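Local coordinates for chitinase (Paenibacillus sp. FPU-7, PDB 5GZT), which probably cleaves internal beta-1,4 linkages between N-acetylglucosamine units of chitin and chitodextrins, as an endo-acting glycoside hydrolase of family 18, at residues V296-F301 with T352-K357; I404-E409 with K434-K439; N428-L433 with T473-Y478. All coordinates share one frame; numbering follows the deposited sequence.

All three contacts lie in the first family 18 glycosidase region of the chain. Interaction 1 comes first: residues 296-301, ahead of strand 303-312, meet 352-357, ahead of strand 362-368, closing a loop of 50 residues. Interaction 2 joins strand 403-407 to helix 425-447 across 24 residues, and interaction 3 joins an earlier turn of that helix to the loop before strand 478-481, closing 39. Interactions 2 and 3 cross, since their segments alternate along the chain; their centres lie about 6 Å apart, and Lys434 packs on Tyr475. Interaction 1 is in series with both, its centre about 25 Å from that of interaction 2 and about 28 Å from that of interaction 3.

Interaction 1. Residues V296-F301 with T352-K357; sequences VDATKF and TGLKAK
Two short 3-10 turns, 298-300 and 353-356, face each other, and Leu354 carries most of the contact, touching both Val296 and Ala298, with Thr299 and Lys357 meeting beside it. The segments bury 204 Å² between them. The nearest CA atoms, those of Ala298 and Leu354, are 6.6 Å apart. The Val296 and Leu354 side chains cross at about a right angle, with Val296 CG1 3.6 Å from Leu354 CD1. CG1 stands anti to the Val296 backbone N (chi1 -173°), which directs this methyl at the leucine; it also lies at the edge of the Phe301 ring, in plane. Ala298 CB lies 4.2 Å from Leu354 CB, at the root of that side chain. Thr299 CG2 lies 3.6 Å from Lys357 O. The hydroxyl branch and the backbone N of Thr299 both donate to Asp297 OD1, at 2.6 Å from OG1 and 3.1 Å from N, from the same face of the carboxylate. These bonds pin the turn from within, while Ala298 O accepts from Asn358 ND2. The bond to Thr299 N defines an Asx turn, here in one of two loops that lead into the neighbouring parallel strands 303-312 and 362-368 of a TIM barrel.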
ATOM      1  N   VAL B 296      -5.752  13.284   4.660  1.00 29.20           N
ATOM      2  CA  VAL B 296      -5.146  12.136   3.997  1.00 30.09           C
ATOM      3  C   VAL B 296      -3.698  12.566   3.804  1.00 33.75           C
ATOM      4  O   VAL B 296      -3.416  13.638   3.230  1.00 36.78           O
ATOM      5  CB  VAL B 296      -5.855  11.784   2.656  1.00 30.69           C
ATOM      6  CG1 VAL B 296      -5.328  10.480   2.051  1.00 30.79           C
ATOM      7  CG2 VAL B 296      -7.352  11.633   2.814  1.00 30.95           C
ATOM      8  N   ASP B 297      -2.777  11.810   4.387  1.00 31.54           N
ATOM      9  CA  ASP B 297      -1.377  11.996   4.130  1.00 30.08           C
ATOM     10  C   ASP B 297      -0.925  10.828   3.301  1.00 34.11           C
ATOM     11  O   ASP B 297      -0.542   9.765   3.807  1.00 30.66           O
ATOM     12  CB  ASP B 297      -0.670  12.135   5.456  1.00 33.21           C
ATOM     13  CG  ASP B 297       0.854  12.172   5.329  1.00 31.55           C
ATOM     14  OD1 ASP B 297       1.404  12.323   4.201  1.00 31.70           O
ATOM     15  OD2 ASP B 297       1.453  12.002   6.405  1.00 33.75           O
ATOM     16  N   ALA B 298      -0.996  11.021   1.988  1.00 36.02           N
ATOM     17  CA  ALA B 298      -0.614  10.004   1.025  1.00 32.23           C
ATOM     18  C   ALA B 298       0.862   9.732   0.944  1.00 29.35           C
ATOM     19  O   ALA B 298       1.238   8.783   0.276  1.00 35.18           O
ATOM     20  CB  ALA B 298      -1.177  10.321  -0.353  1.00 36.24           C
ATOM     21  N   THR B 299       1.706  10.447   1.699  1.00 30.23           N
ATOM     22  CA  THR B 299       3.117  10.011   1.837  1.00 29.44           C
ATOM     23  C   THR B 299       3.259   8.675   2.537  1.00 29.45           C
ATOM     24  O   THR B 299       4.291   8.078   2.460  1.00 30.40           O
ATOM     25  CB  THR B 299       4.038  11.043   2.514  1.00 29.66           C
ATOM     26  OG1 THR B 299       3.726  11.204   3.913  1.00 33.50           O
ATOM     27  CG2 THR B 299       3.931  12.438   1.819  1.00 31.90           C
ATOM     28  N   LYS B 300       2.235   8.198   3.221  1.00 27.34           N
ATOM     29  CA  LYS B 300       2.334   6.955   4.004  1.00 26.39           C
ATOM     30  C   LYS B 300       1.827   5.688   3.314  1.00 25.71           C
ATOM     31  O   LYS B 300       1.785   4.586   3.923  1.00 20.87           O
ATOM     32  CB  LYS B 300       1.592   7.171   5.289  1.00 26.83           C
ATOM     33  CG  LYS B 300       2.004   8.421   6.025  1.00 29.41           C
ATOM     34  CD  LYS B 300       3.466   8.356   6.397  1.00 31.40           C
ATOM     35  CE  LYS B 300       3.888   9.679   7.000  1.00 34.64           C
ATOM     36  NZ  LYS B 300       4.949   9.341   7.944  1.00 37.48           N
ATOM     37  N   PHE B 301       1.466   5.815   2.045  1.00 24.52           N
ATOM     38  CA  PHE B 301       1.056   4.638   1.335  1.00 24.36           C
ATOM     39  C   PHE B 301       1.448   4.770  -0.104  1.00 26.84           C
ATOM     40  O   PHE B 301       1.806   5.851  -0.540  1.00 25.97           O
ATOM     41  CB  PHE B 301      -0.442   4.350   1.498  1.00 27.58           C
ATOM     42  CG  PHE B 301      -1.376   5.508   1.232  1.00 27.88           C
ATOM     43  CD1 PHE B 301      -1.683   5.914  -0.065  1.00 34.96           C
ATOM     44  CD2 PHE B 301      -2.085   6.095   2.276  1.00 29.62           C
ATOM     45  CE1 PHE B 301      -2.587   6.967  -0.287  1.00 34.56           C
ATOM     46  CE2 PHE B 301      -2.966   7.140   2.095  1.00 30.36           C
ATOM     47  CZ  PHE B 301      -3.236   7.592   0.803  1.00 33.67           C
ATOM     48  N   THR B 352      -6.960  11.850  -6.683  1.00 42.68           N
ATOM     49  CA  THR B 352      -5.869  11.871  -7.680  1.00 40.59           C
ATOM     50  C   THR B 352      -5.013  13.108  -7.487  1.00 37.17           C
ATOM     51  O   THR B 352      -3.838  13.043  -7.708  1.00 40.25           O
ATOM     52  CB  THR B 352      -6.394  11.776  -9.099  1.00 39.36           C
ATOM     53  OG1 THR B 352      -7.349  12.817  -9.273  1.00 41.69           O
ATOM     54  CG2 THR B 352      -7.090  10.403  -9.312  1.00 40.62           C
ATOM     55  N   GLY B 353      -5.621  14.190  -7.010  1.00 38.06           N
ATOM     56  CA  GLY B 353      -4.933  15.419  -6.674  1.00 39.76           C
ATOM     57  C   GLY B 353      -3.930  15.281  -5.553  1.00 41.17           C
ATOM     58  O   GLY B 353      -3.081  16.133  -5.404  1.00 36.84           O
ATOM     59  N   LEU B 354      -3.990  14.187  -4.786  1.00 39.48           N
ATOM     60  CA  LEU B 354      -2.996  13.938  -3.733  1.00 42.28           C
ATOM     61  C   LEU B 354      -1.667  13.507  -4.293  1.00 39.00           C
ATOM     62  O   LEU B 354      -0.674  13.507  -3.556  1.00 34.59           O
ATOM     63  CB  LEU B 354      -3.464  12.870  -2.723  1.00 42.28           C
ATOM     64  CG  LEU B 354      -4.737  13.216  -1.967  1.00 39.46           C
ATOM     65  CD1 LEU B 354      -5.186  11.956  -1.258  1.00 41.85           C
ATOM     66  CD2 LEU B 354      -4.494  14.386  -1.036  1.00 40.37           C
ATOM     67  N   LYS B 355      -1.631  13.182  -5.584  1.00 37.68           N
ATOM     68  CA  LYS B 355      -0.338  12.989  -6.279  1.00 40.67           C
ATOM     69  C   LYS B 355       0.670  14.135  -6.139  1.00 36.56           C
ATOM     70  O   LYS B 355       1.868  13.903  -6.138  1.00 41.61           O
ATOM     71  CB  LYS B 355      -0.548  12.639  -7.731  1.00 39.54           C
ATOM     72  CG  LYS B 355      -1.115  11.246  -7.882  1.00 41.48           C
ATOM     73  CD  LYS B 355      -1.438  10.879  -9.319  1.00 41.55           C
ATOM     74  CE  LYS B 355      -2.213   9.574  -9.344  1.00 36.40           C
ATOM     75  NZ  LYS B 355      -2.067   8.829 -10.607  1.00 42.21           N
ATOM     76  N   ALA B 356       0.171  15.357  -6.042  1.00 42.15           N
ATOM     77  CA  ALA B 356       1.003  16.516  -5.768  1.00 47.42           C
ATOM     78  C   ALA B 356       1.836  16.258  -4.520  1.00 52.25           C
ATOM     79  O   ALA B 356       2.996  16.625  -4.503  1.00 57.36           O
ATOM     80  CB  ALA B 356       0.136  17.786  -5.597  1.00 44.34           C
ATOM     81  N   LYS B 357       1.276  15.599  -3.488  1.00 54.26           N
ATOM     82  CA  LYS B 357       2.028  15.333  -2.229  1.00 51.45           C
ATOM     83  C   LYS B 357       2.814  14.004  -2.251  1.00 45.79           C
ATOM     84  O   LYS B 357       3.787  13.865  -1.515  1.00 43.32           O
ATOM     85  CB  LYS B 357       1.118  15.440  -0.986  1.00 53.78           C
ATOM     86  CG  LYS B 357       0.811  16.877  -0.516  1.00 58.06           C
ATOM     87  CD  LYS B 357      -0.642  17.319  -0.699  1.00 64.11           C
ATOM     88  CE  LYS B 357      -1.099  17.245  -2.163  1.00 74.95           C
ATOM     89  NZ  LYS B 357      -2.362  17.952  -2.548  1.00 71.71           N
TER

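Interaction 2. Residues I404-E409 with K434-K439; sequences IDLDWE and KLLREK
Ile404 makes the first contact from the strand, its CD1 lying 4.1 Å from Leu436 CD2 as the two side chains cross at about a right angle. Its CG1 is anti to the carbonyl carbon (chi1 -65°), and the chain continues extended to CD1 (chi2 169°), carrying the terminal methyl to the helix. Asp405 belongs to the other side of the strand, where OD2 bonds to Ser366 OG. Leu406 returns to the helix and meets Leu436 tip to tip, CD1 to CD1 at 4.1 Å. Leu436 thus divides its two methyls between residues i and i+2 of the strand. Asp407 again leaves this face, and its OD2 bonds to Tyr282 OH. Trp408 stacks with Phe375 and meets the Phe429 ring with planes at about 75°. With Glu409, Asp405 and Asp407 fit the family 18 signature DxxDxDxE at this barrel strand. Ala389 of helix 382-398 and Leu453 of strand 452-457 also touch Leu436, enclosing it between barrel wall and helices. The cross-segment chemistry is wholly apolar: three buried aliphatic side chains bury 107 Å² by methyl contacts, which implies cohesion by dispersion and exclusion of water, while Asp405 and Asp407 find their partners away from the helix.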
ATOM      1  N   ILE B 404      -7.048  -1.175 -12.132  1.00 31.70           N
ATOM      2  CA  ILE B 404      -8.363  -1.687 -11.791  1.00 31.27           C
ATOM      3  C   ILE B 404      -8.132  -2.837 -10.810  1.00 33.91           C
ATOM      4  O   ILE B 404      -7.274  -3.740 -11.060  1.00 37.07           O
ATOM      5  CB  ILE B 404      -9.076  -2.324 -13.009  1.00 32.59           C
ATOM      6  CG1 ILE B 404      -9.392  -1.271 -14.098  1.00 37.64           C
ATOM      7  CG2 ILE B 404     -10.390  -2.993 -12.669  1.00 32.05           C
ATOM      8  CD1 ILE B 404      -9.845  -1.913 -15.415  1.00 42.15           C
ATOM      9  N   ASP B 405      -8.974  -2.876  -9.787  1.00 29.92           N
ATOM     10  CA  ASP B 405      -9.018  -3.984  -8.833  1.00 32.93           C
ATOM     11  C   ASP B 405     -10.429  -4.555  -8.765  1.00 27.77           C
ATOM     12  O   ASP B 405     -11.360  -3.807  -8.699  1.00 31.73           O
ATOM     13  CB  ASP B 405      -8.469  -3.492  -7.429  1.00 32.95           C
ATOM     14  CG  ASP B 405      -8.848  -4.426  -6.310  1.00 31.84           C
ATOM     15  OD1 ASP B 405      -8.177  -5.464  -6.215  1.00 30.83           O
ATOM     16  OD2 ASP B 405      -9.854  -4.163  -5.623  1.00 32.32           O
ATOM     17  N   LEU B 406     -10.617  -5.862  -8.729  1.00 29.18           N
ATOM     18  CA  LEU B 406     -11.962  -6.400  -8.543  1.00 29.38           C
ATOM     19  C   LEU B 406     -12.087  -7.034  -7.204  1.00 30.33           C
ATOM     20  O   LEU B 406     -11.228  -7.854  -6.837  1.00 27.80           O
ATOM     21  CB  LEU B 406     -12.288  -7.481  -9.537  1.00 31.60           C
ATOM     22  CG  LEU B 406     -12.181  -7.190 -11.066  1.00 34.10           C
ATOM     23  CD1 LEU B 406     -12.825  -8.351 -11.783  1.00 32.73           C
ATOM     24  CD2 LEU B 406     -12.851  -5.881 -11.409  1.00 38.10           C
ATOM     25  N   ASP B 407     -13.189  -6.729  -6.512  1.00 28.20           N
ATOM     26  CA  ASP B 407     -13.553  -7.337  -5.232  1.00 31.75           C
ATOM     27  C   ASP B 407     -14.883  -7.993  -5.373  1.00 33.31           C
ATOM     28  O   ASP B 407     -15.942  -7.451  -4.897  1.00 29.81           O
ATOM     29  CB  ASP B 407     -13.568  -6.302  -4.041  1.00 31.81           C
ATOM     30  CG  ASP B 407     -12.246  -5.591  -3.859  1.00 36.64           C
ATOM     31  OD1 ASP B 407     -11.300  -5.899  -4.667  1.00 34.34           O
ATOM     32  OD2 ASP B 407     -12.127  -4.710  -2.923  1.00 36.41           O
ATOM     33  N   TRP B 408     -14.875  -9.186  -5.974  1.00 30.60           N
ATOM     34  CA  TRP B 408     -16.113  -9.943  -6.049  1.00 29.58           C
ATOM     35  C   TRP B 408     -16.259 -10.827  -4.859  1.00 27.94           C
ATOM     36  O   TRP B 408     -15.405 -11.714  -4.557  1.00 27.75           O
ATOM     37  CB  TRP B 408     -16.124 -10.706  -7.375  1.00 32.04           C
ATOM     38  CG  TRP B 408     -17.209 -11.691  -7.771  1.00 34.38           C
ATOM     39  CD1 TRP B 408     -18.258 -12.185  -7.059  1.00 38.09           C
ATOM     40  CD2 TRP B 408     -17.250 -12.340  -9.050  1.00 36.64           C
ATOM     41  NE1 TRP B 408     -18.946 -13.112  -7.825  1.00 36.35           N
ATOM     42  CE2 TRP B 408     -18.313 -13.248  -9.027  1.00 36.12           C
ATOM     43  CE3 TRP B 408     -16.445 -12.241 -10.211  1.00 38.95           C
ATOM     44  CZ2 TRP B 408     -18.651 -14.033 -10.128  1.00 38.74           C
ATOM     45  CZ3 TRP B 408     -16.761 -13.081 -11.316  1.00 40.96           C
ATOM     46  CH2 TRP B 408     -17.857 -13.939 -11.252  1.00 40.26           C
ATOM     47  N   GLU B 409     -17.382 -10.652  -4.176  1.00 33.67           N
ATOM     48  CA  GLU B 409     -17.572 -11.237  -2.855  1.00 30.02           C
ATOM     49  C   GLU B 409     -18.825 -12.079  -2.829  1.00 32.17           C
ATOM     50  O   GLU B 409     -19.845 -11.662  -2.360  1.00 32.74           O
ATOM     51  CB  GLU B 409     -17.520 -10.143  -1.743  1.00 33.21           C
ATOM     52  CG  GLU B 409     -16.291  -9.214  -1.853  1.00 32.73           C
ATOM     53  CD  GLU B 409     -16.040  -8.318  -0.623  1.00 30.12           C
ATOM     54  OE1 GLU B 409     -16.644  -8.579   0.408  1.00 29.63           O
ATOM     55  OE2 GLU B 409     -15.217  -7.375  -0.698  1.00 29.41           O
ATOM     56  N   LYS B 434      -8.611 -12.442 -17.560  1.00 37.46           N
ATOM     57  CA  LYS B 434      -7.858 -12.534 -18.844  1.00 39.86           C
ATOM     58  C   LYS B 434      -8.160 -11.365 -19.781  1.00 36.44           C
ATOM     59  O   LYS B 434      -7.262 -10.599 -20.251  1.00 36.18           O
ATOM     60  CB  LYS B 434      -8.252 -13.854 -19.489  1.00 45.97           C
ATOM     61  CG  LYS B 434      -7.540 -14.176 -20.791  1.00 52.12           C
ATOM     62  CD  LYS B 434      -7.911 -15.601 -21.197  1.00 59.18           C
ATOM     63  CE  LYS B 434      -7.128 -16.075 -22.414  1.00 63.03           C
ATOM     64  NZ  LYS B 434      -7.379 -15.183 -23.568  1.00 61.97           N
ATOM     65  N   LEU B 435      -9.459 -11.182 -20.019  1.00 38.74           N
ATOM     66  CA  LEU B 435      -9.892 -10.116 -20.884  1.00 37.21           C
ATOM     67  C   LEU B 435      -9.355  -8.773 -20.466  1.00 44.56           C
ATOM     68  O   LEU B 435      -8.797  -8.029 -21.277  1.00 46.36           O
ATOM     69  CB  LEU B 435     -11.406 -10.090 -20.983  1.00 42.89           C
ATOM     70  CG  LEU B 435     -12.016  -9.071 -21.961  1.00 44.22           C
ATOM     71  CD1 LEU B 435     -11.425  -9.146 -23.381  1.00 48.97           C
ATOM     72  CD2 LEU B 435     -13.517  -9.306 -21.968  1.00 47.71           C
ATOM     73  N   LEU B 436      -9.466  -8.461 -19.178  1.00 43.67           N
ATOM     74  CA  LEU B 436      -9.108  -7.118 -18.694  1.00 39.43           C
ATOM     75  C   LEU B 436      -7.638  -6.883 -18.860  1.00 32.05           C
ATOM     76  O   LEU B 436      -7.144  -5.744 -19.155  1.00 33.61           O
ATOM     77  CB  LEU B 436      -9.480  -6.991 -17.179  1.00 43.61           C
ATOM     78  CG  LEU B 436     -10.962  -6.827 -16.860  1.00 40.77           C
ATOM     79  CD1 LEU B 436     -11.238  -7.283 -15.436  1.00 45.64           C
ATOM     80  CD2 LEU B 436     -11.346  -5.387 -17.081  1.00 35.00           C
ATOM     81  N   ARG B 437      -6.906  -7.935 -18.530  1.00 35.75           N
ATOM     82  CA  ARG B 437      -5.446  -7.865 -18.720  1.00 40.16           C
ATOM     83  C   ARG B 437      -5.151  -7.585 -20.248  1.00 38.18           C
ATOM     84  O   ARG B 437      -4.377  -6.669 -20.609  1.00 37.75           O
ATOM     85  CB  ARG B 437      -4.810  -9.183 -18.280  1.00 42.69           C
ATOM     86  CG  ARG B 437      -3.330  -9.165 -17.925  1.00 41.12           C
ATOM     87  CD  ARG B 437      -2.594  -7.886 -18.205  1.00 43.75           C
ATOM     88  NE  ARG B 437      -2.310  -7.113 -17.041  1.00 45.53           N
ATOM     89  CZ  ARG B 437      -2.078  -5.799 -16.994  1.00 47.63           C
ATOM     90  NH1 ARG B 437      -2.179  -4.994 -18.036  1.00 49.60           N
ATOM     91  NH2 ARG B 437      -1.807  -5.264 -15.811  1.00 58.99           N
ATOM     92  N   GLU B 438      -5.809  -8.351 -21.118  1.00 45.28           N
ATOM     93  CA  GLU B 438      -5.660  -8.123 -22.605  1.00 45.65           C
ATOM     94  C   GLU B 438      -5.930  -6.667 -22.958  1.00 49.66           C
ATOM     95  O   GLU B 438      -5.036  -5.957 -23.519  1.00 49.23           O
ATOM     96  CB  GLU B 438      -6.572  -9.056 -23.361  1.00 45.30           C
ATOM     97  CG  GLU B 438      -6.043 -10.468 -23.262  1.00 49.92           C
ATOM     98  CD  GLU B 438      -7.020 -11.546 -23.690  1.00 55.05           C
ATOM     99  OE1 GLU B 438      -8.199 -11.268 -23.996  1.00 54.42           O
ATOM    100  OE2 GLU B 438      -6.578 -12.710 -23.677  1.00 57.04           O
ATOM    101  N   LYS B 439      -7.099  -6.170 -22.537  1.00 44.18           N
ATOM    102  CA  LYS B 439      -7.471  -4.825 -22.916  1.00 40.41           C
ATOM    103  C   LYS B 439      -6.528  -3.767 -22.368  1.00 43.36           C
ATOM    104  O   LYS B 439      -6.322  -2.689 -22.999  1.00 41.14           O
ATOM    105  CB  LYS B 439      -8.898  -4.543 -22.497  1.00 47.86           C
ATOM    106  CG  LYS B 439      -9.918  -5.501 -23.109  1.00 47.41           C
ATOM    107  CD  LYS B 439     -11.263  -4.822 -23.166  1.00 54.69           C
ATOM    108  CE  LYS B 439     -12.315  -5.711 -23.800  1.00 60.60           C
ATOM    109  NZ  LYS B 439     -12.305  -5.566 -25.282  1.00 64.49           N
TER

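Interaction 3. Residues N428-L433 with T473-Y478; sequences NFTALL and TPYLDY
Leu433 and Leu476 both hold CG anti to the carbonyl carbon (chi1 -72° and -55°), and these torsions carry their branched ends together, with CD2 to CD2 at 3.9 Å. The two side chains meet at a slant, and Leu476 CD2 also lies 4.2 Å from Leu433 CD1. That second methyl also sits 3.8 Å above the plane of the Phe429 ring, over its centre. Tyr475 takes the same first torsion (chi1 -51°), which brings its ring to Thr430 and Leu433: Tyr475 CE2 lies 3.9 Å from Thr430 O, and Tyr475 CD2 is 4.3 Å from Leu433 CB. The backbones are closest here, at 6.5 Å between Leu433 CA and Tyr475 CA. Thr430 CG2 adds a looser touch, 4.2 Å from Tyr475 CE2, while its hydroxyl bonds to Glu468. The 195 Å² buried between the segments therefore comes from the leucine pair and from Tyr475 set obliquely against Thr430 and Leu433. Ile472 of helix 469-472 touches both Thr430 and Leu433, and Ile455 of strand 452-457 also touches Leu433, so the contact holds helix 425-447 of the family 18 TIM barrel beside the loop that leads into parallel barrel strand 478-481.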
ATOM      1  N   ASN B 428     -15.524 -18.353 -15.203  1.00 35.48           N
ATOM      2  CA  ASN B 428     -15.887 -17.037 -15.725  1.00 34.79           C
ATOM      3  C   ASN B 428     -15.006 -15.938 -15.172  1.00 38.79           C
ATOM      4  O   ASN B 428     -14.605 -14.980 -15.917  1.00 43.30           O
ATOM      5  CB  ASN B 428     -17.404 -16.763 -15.481  1.00 39.10           C
ATOM      6  CG  ASN B 428     -18.332 -17.617 -16.418  1.00 46.55           C
ATOM      7  OD1 ASN B 428     -17.837 -18.297 -17.315  1.00 47.91           O
ATOM      8  ND2 ASN B 428     -19.647 -17.595 -16.194  1.00 41.16           N
ATOM      9  N   PHE B 429     -14.684 -16.053 -13.864  1.00 38.84           N
ATOM     10  CA  PHE B 429     -13.790 -15.056 -13.207  1.00 33.79           C
ATOM     11  C   PHE B 429     -12.441 -15.093 -13.948  1.00 30.20           C
ATOM     12  O   PHE B 429     -11.818 -14.049 -14.314  1.00 32.37           O
ATOM     13  CB  PHE B 429     -13.706 -15.426 -11.680  1.00 37.50           C
ATOM     14  CG  PHE B 429     -12.932 -14.442 -10.805  1.00 36.76           C
ATOM     15  CD1 PHE B 429     -13.061 -13.047 -10.959  1.00 41.28           C
ATOM     16  CD2 PHE B 429     -12.124 -14.920  -9.764  1.00 34.71           C
ATOM     17  CE1 PHE B 429     -12.380 -12.164 -10.114  1.00 37.18           C
ATOM     18  CE2 PHE B 429     -11.458 -14.040  -8.931  1.00 35.71           C
ATOM     19  CZ  PHE B 429     -11.564 -12.671  -9.126  1.00 34.92           C
ATOM     20  N   THR B 430     -11.978 -16.292 -14.245  1.00 32.64           N
ATOM     21  CA  THR B 430     -10.684 -16.418 -14.976  1.00 37.04           C
ATOM     22  C   THR B 430     -10.680 -15.690 -16.324  1.00 34.46           C
ATOM     23  O   THR B 430      -9.760 -14.893 -16.681  1.00 36.83           O
ATOM     24  CB  THR B 430     -10.343 -17.919 -15.169  1.00 39.76           C
ATOM     25  OG1 THR B 430     -10.191 -18.534 -13.880  1.00 38.49           O
ATOM     26  CG2 THR B 430      -9.056 -18.079 -15.997  1.00 40.46           C
ATOM     27  N   ALA B 431     -11.751 -15.940 -17.067  1.00 39.39           N
ATOM     28  CA  ALA B 431     -11.932 -15.316 -18.411  1.00 39.25           C
ATOM     29  C   ALA B 431     -12.051 -13.797 -18.314  1.00 39.42           C
ATOM     30  O   ALA B 431     -11.408 -13.045 -19.061  1.00 36.52           O
ATOM     31  CB  ALA B 431     -13.177 -15.915 -19.060  1.00 38.15           C
ATOM     32  N   LEU B 432     -12.842 -13.335 -17.337  1.00 37.45           N
ATOM     33  CA  LEU B 432     -12.976 -11.893 -17.139  1.00 37.47           C
ATOM     34  C   LEU B 432     -11.640 -11.236 -16.868  1.00 35.95           C
ATOM     35  O   LEU B 432     -11.298 -10.176 -17.419  1.00 34.63           O
ATOM     36  CB  LEU B 432     -14.021 -11.608 -16.021  1.00 40.44           C
ATOM     37  CG  LEU B 432     -14.178 -10.198 -15.491  1.00 42.94           C
ATOM     38  CD1 LEU B 432     -14.389  -9.142 -16.582  1.00 48.80           C
ATOM     39  CD2 LEU B 432     -15.356 -10.240 -14.520  1.00 45.63           C
ATOM     40  N   LEU B 433     -10.858 -11.875 -16.000  1.00 42.52           N
ATOM     41  CA  LEU B 433      -9.533 -11.327 -15.654  1.00 39.61           C
ATOM     42  C   LEU B 433      -8.603 -11.327 -16.855  1.00 31.79           C
ATOM     43  O   LEU B 433      -7.853 -10.363 -17.107  1.00 32.63           O
ATOM     44  CB  LEU B 433      -8.936 -12.115 -14.470  1.00 36.06           C
ATOM     45  CG  LEU B 433      -9.618 -11.833 -13.113  1.00 35.48           C
ATOM     46  CD1 LEU B 433      -9.125 -12.827 -12.085  1.00 34.56           C
ATOM     47  CD2 LEU B 433      -9.392 -10.416 -12.640  1.00 34.82           C
ATOM     48  N   THR B 473      -3.591 -16.118 -11.538  1.00 32.82           N
ATOM     49  CA  THR B 473      -2.434 -15.376 -11.014  1.00 32.18           C
ATOM     50  C   THR B 473      -1.583 -14.747 -12.069  1.00 34.62           C
ATOM     51  O   THR B 473      -1.080 -13.623 -11.870  1.00 37.57           O
ATOM     52  CB  THR B 473      -1.593 -16.265 -10.035  1.00 34.68           C
ATOM     53  OG1 THR B 473      -2.364 -16.525  -8.855  1.00 37.68           O
ATOM     54  CG2 THR B 473      -0.398 -15.586  -9.576  1.00 37.36           C
ATOM     55  N   PRO B 474      -1.389 -15.433 -13.238  1.00 34.44           N
ATOM     56  CA  PRO B 474      -0.631 -14.729 -14.281  1.00 32.43           C
ATOM     57  C   PRO B 474      -1.250 -13.447 -14.796  1.00 31.30           C
ATOM     58  O   PRO B 474      -0.539 -12.546 -15.227  1.00 33.74           O
ATOM     59  CB  PRO B 474      -0.525 -15.774 -15.398  1.00 39.03           C
ATOM     60  CG  PRO B 474      -0.505 -17.058 -14.684  1.00 36.03           C
ATOM     61  CD  PRO B 474      -1.481 -16.868 -13.519  1.00 35.86           C
ATOM     62  N   TYR B 475      -2.555 -13.292 -14.697  1.00 33.72           N
ATOM     63  CA  TYR B 475      -3.134 -12.004 -15.076  1.00 36.41           C
ATOM     64  C   TYR B 475      -3.021 -10.852 -14.055  1.00 38.34           C
ATOM     65  O   TYR B 475      -3.259  -9.689 -14.426  1.00 36.56           O
ATOM     66  CB  TYR B 475      -4.582 -12.232 -15.414  1.00 39.58           C
ATOM     67  CG  TYR B 475      -4.791 -13.347 -16.381  1.00 39.76           C
ATOM     68  CD1 TYR B 475      -4.097 -13.397 -17.601  1.00 43.18           C
ATOM     69  CD2 TYR B 475      -5.706 -14.384 -16.089  1.00 45.66           C
ATOM     70  CE1 TYR B 475      -4.310 -14.468 -18.487  1.00 46.63           C
ATOM     71  CE2 TYR B 475      -5.920 -15.448 -16.959  1.00 44.16           C
ATOM     72  CZ  TYR B 475      -5.232 -15.489 -18.155  1.00 46.15           C
ATOM     73  OH  TYR B 475      -5.507 -16.563 -18.989  1.00 53.91           O
ATOM     74  N   LEU B 476      -2.627 -11.157 -12.795  1.00 38.84           N
ATOM     75  CA  LEU B 476      -2.731 -10.201 -11.656  1.00 33.31           C
ATOM     76  C   LEU B 476      -1.393  -9.650 -11.206  1.00 28.69           C
ATOM     77  O   LEU B 476      -0.492 -10.394 -11.037  1.00 35.76           O
ATOM     78  CB  LEU B 476      -3.431 -10.921 -10.486  1.00 36.25           C
ATOM     79  CG  LEU B 476      -4.790 -11.513 -10.841  1.00 36.27           C
ATOM     80  CD1 LEU B 476      -5.368 -12.360  -9.736  1.00 39.94           C
ATOM     81  CD2 LEU B 476      -5.791 -10.452 -11.250  1.00 35.59           C
ATOM     82  N   ASP B 477      -1.228  -8.354 -11.023  1.00 28.51           N
ATOM     83  CA  ASP B 477      -0.036  -7.870 -10.310  1.00 32.09           C
ATOM     84  C   ASP B 477       0.098  -8.373  -8.844  1.00 30.74           C
ATOM     85  O   ASP B 477       1.236  -8.578  -8.315  1.00 34.23           O
ATOM     86  CB  ASP B 477       0.009  -6.343 -10.311  1.00 35.87           C
ATOM     87  CG  ASP B 477       0.183  -5.756 -11.723  1.00 37.45           C
ATOM     88  OD1 ASP B 477      -0.839  -5.780 -12.447  1.00 37.35           O
ATOM     89  OD2 ASP B 477       1.306  -5.244 -12.034  1.00 35.86           O
ATOM     90  N   TYR B 478      -1.048  -8.529  -8.183  1.00 30.20           N
ATOM     91  CA  TYR B 478      -1.111  -9.098  -6.820  1.00 29.50           C
ATOM     92  C   TYR B 478      -2.505  -9.439  -6.428  1.00 28.94           C
ATOM     93  O   TYR B 478      -3.503  -8.988  -7.053  1.00 31.65           O
ATOM     94  CB  TYR B 478      -0.458  -8.127  -5.823  1.00 28.08           C
ATOM     95  CG  TYR B 478      -0.937  -6.718  -5.975  1.00 31.06           C
ATOM     96  CD1 TYR B 478      -0.380  -5.885  -6.897  1.00 28.15           C
ATOM     97  CD2 TYR B 478      -1.954  -6.183  -5.135  1.00 30.12           C
ATOM     98  CE1 TYR B 478      -0.814  -4.580  -7.069  1.00 28.79           C
ATOM     99  CE2 TYR B 478      -2.369  -4.847  -5.272  1.00 29.10           C
ATOM    100  CZ  TYR B 478      -1.838  -4.059  -6.250  1.00 31.61           C
ATOM    101  OH  TYR B 478      -2.219  -2.743  -6.401  1.00 29.16           O
TER